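PDB 5CE6: FACT-Spt16 from Cicer arietinum, which forms the Spt16 part of the FACT histone chaperone complex and probably binds histones H3-H4 through its N-terminal domain. Local coordinates for residues Q30-A35 with S199-T204. Numbering follows the deposited sequence.
Sequences QTRLKA and SNEEIT
Arg32 and Ser199 have the nearest CA atoms across the two segments, 10.3 Å apart, so helix 26-42 of the N-terminal lobe meets the first turn of helix 200-230, of the M24 peptidase-like lobe, through side chains alone. Arginine suits such a gap: with CG anti to its carbonyl carbon (chi1 -71°) and the chain extended to NE, Arg32 carries its guanidinium across. Its NH2 packs 3.4 Å from Glu202 CG. The salt bridge between Arg32 NH2 and Glu202 OE2 is long, 3.9 Å, the oxygen sitting off-centre above one guanidinium face, where no N-H is directed. Directed bonding goes to other partners: Arg32 NH1 donates to Trp76 O, with a cation-pi contact to the same residue, while Glu202 OE2 is hydrogen-bonded to Tyr309 OH. In a capping box, Ser199 N donates to Glu202 OE1 (2.9 Å) and Glu202 N to Ser199 OG (3.2 Å); serine, short and polar, is a natural N-cap. Glu201, its OE2 hydrogen-bonded to Tyr205 OH, adds only weak long-range attraction. The chemistry implies a modest link between lobes, packing plus undirected charge attraction: Ser199 N and Tyr309 hold one Glu202 oxygen each, and Trp76 probably steadies the guanidinium.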
loop_
_atom_site.group_PDB
_atom_site.type_symbol
_atom_site.label_atom_id
_atom_site.label_comp_id
_atom_site.label_asym_id
_atom_site.label_seq_id
_atom_site.Cartn_x
_atom_site.Cartn_y
_atom_site.Cartn_z
ATOM N N GLN A 30 12.894 -9.888 17.370
ATOM C CA GLN A 30 12.398 -10.841 18.367
ATOM C C GLN A 30 10.907 -10.670 18.632
ATOM O O GLN A 30 10.155 -11.645 18.672
ATOM C CB GLN A 30 13.172 -10.711 19.685
ATOM C CG GLN A 30 14.580 -11.261 19.646
ATOM C CD GLN A 30 15.295 -11.123 20.977
ATOM O OE1 GLN A 30 15.147 -11.965 21.863
ATOM N NE2 GLN A 30 16.069 -10.053 21.127
ATOM N N THR A 31 10.491 -9.423 18.818
ATOM C CA THR A 31 9.097 -9.112 19.091
ATOM C C THR A 31 8.211 -9.543 17.933
ATOM O O THR A 31 7.158 -10.163 18.129
ATOM C CB THR A 31 8.904 -7.609 19.350
ATOM O OG1 THR A 31 9.601 -7.245 20.546
ATOM C CG2 THR A 31 7.437 -7.284 19.519
ATOM N N ARG A 32 8.652 -9.234 16.720
ATOM C CA ARG A 32 7.867 -9.554 15.539
ATOM C C ARG A 32 7.896 -11.042 15.171
ATOM O O ARG A 32 6.881 -11.575 14.716
ATOM C CB ARG A 32 8.256 -8.639 14.376
ATOM C CG ARG A 32 7.762 -7.206 14.603
ATOM C CD ARG A 32 8.166 -6.237 13.503
ATOM N NE ARG A 32 7.837 -4.863 13.887
ATOM C CZ ARG A 32 8.160 -3.777 13.188
ATOM N NH1 ARG A 32 8.833 -3.879 12.056
ATOM N NH2 ARG A 32 7.822 -2.574 13.645
ATOM N N LEU A 33 9.026 -11.719 15.405
ATOM C CA LEU A 33 9.092 -13.160 15.163
ATOM C C LEU A 33 8.137 -13.885 16.115
ATOM O O LEU A 33 7.442 -14.832 15.729
ATOM C CB LEU A 33 10.528 -13.690 15.313
ATOM C CG LEU A 33 10.810 -15.132 14.877
ATOM C CD1 LEU A 33 10.494 -15.296 13.405
ATOM C CD2 LEU A 33 12.260 -15.511 15.152
ATOM N N LYS A 34 8.094 -13.421 17.360
ATOM C CA LYS A 34 7.178 -13.973 18.350
ATOM C C LYS A 34 5.731 -13.741 17.930
ATOM O O LYS A 34 4.905 -14.655 17.976
ATOM C CB LYS A 34 7.439 -13.332 19.714
ATOM C CG LYS A 34 6.878 -14.103 20.896
ATOM C CD LYS A 34 7.918 -14.195 22.008
ATOM C CE LYS A 34 8.679 -12.882 22.158
ATOM N NZ LYS A 34 9.891 -13.023 23.014
ATOM N N ALA A 35 5.439 -12.513 17.512
ATOM C CA ALA A 35 4.100 -12.153 17.054
ATOM C C ALA A 35 3.666 -13.048 15.900
ATOM O O ALA A 35 2.545 -13.555 15.887
ATOM C CB ALA A 35 4.050 -10.691 16.641
ATOM N N SER A 199 2.056 -1.129 15.230
ATOM C CA SER A 199 2.603 -0.719 16.517
ATOM C C SER A 199 2.713 0.794 16.553
ATOM O O SER A 199 2.598 1.448 15.521
ATOM C CB SER A 199 3.989 -1.316 16.710
ATOM O OG SER A 199 4.949 -0.663 15.898
ATOM N N ASN A 200 2.939 1.358 17.735
ATOM C CA ASN A 200 3.119 2.804 17.843
ATOM C C ASN A 200 4.285 3.320 16.984
ATOM O O ASN A 200 4.203 4.399 16.399
ATOM C CB ASN A 200 3.307 3.215 19.305
ATOM C CG ASN A 200 2.003 3.220 20.075
ATOM O OD1 ASN A 200 0.943 3.482 19.509
ATOM N ND2 ASN A 200 2.074 2.938 21.370
ATOM N N GLU A 201 5.364 2.550 16.911
ATOM C CA GLU A 201 6.508 2.941 16.091
ATOM C C GLU A 201 6.101 3.029 14.623
ATOM O O GLU A 201 6.427 3.997 13.933
ATOM C CB GLU A 201 7.667 1.955 16.273
ATOM C CG GLU A 201 8.852 2.211 15.353
ATOM C CD GLU A 201 9.966 1.197 15.544
ATOM O OE1 GLU A 201 9.792 0.284 16.371
ATOM O OE2 GLU A 201 11.012 1.325 14.880
ATOM N N GLU A 202 5.358 2.030 14.164
ATOM C CA GLU A 202 4.951 1.977 12.763
ATOM C C GLU A 202 4.001 3.121 12.445
ATOM O O GLU A 202 4.084 3.730 11.376
ATOM C CB GLU A 202 4.297 0.630 12.438
ATOM C CG GLU A 202 5.215 -0.581 12.594
ATOM C CD GLU A 202 4.498 -1.868 12.256
ATOM O OE1 GLU A 202 3.616 -2.260 13.044
ATOM O OE2 GLU A 202 4.785 -2.480 11.197
ATOM N N ILE A 203 3.108 3.422 13.378
ATOM C CA ILE A 203 2.177 4.533 13.186
ATOM C C ILE A 203 2.937 5.851 13.073
ATOM O O ILE A 203 2.574 6.727 12.291
ATOM C CB ILE A 203 1.134 4.575 14.306
ATOM C CG1 ILE A 203 0.110 3.456 14.087
ATOM C CG2 ILE A 203 0.426 5.926 14.362
ATOM C CD1 ILE A 203 -0.727 3.157 15.320
ATOM N N THR A 204 4.021 5.980 13.829
ATOM C CA THR A 204 4.838 7.179 13.733
ATOM C C THR A 204 5.437 7.335 12.334
ATOM O O THR A 204 5.391 8.422 11.760
ATOM C CB THR A 204 5.938 7.177 14.784
ATOM O OG1 THR A 204 5.330 7.357 16.068
ATOM C CG2 THR A 204 6.937 8.320 14.533
#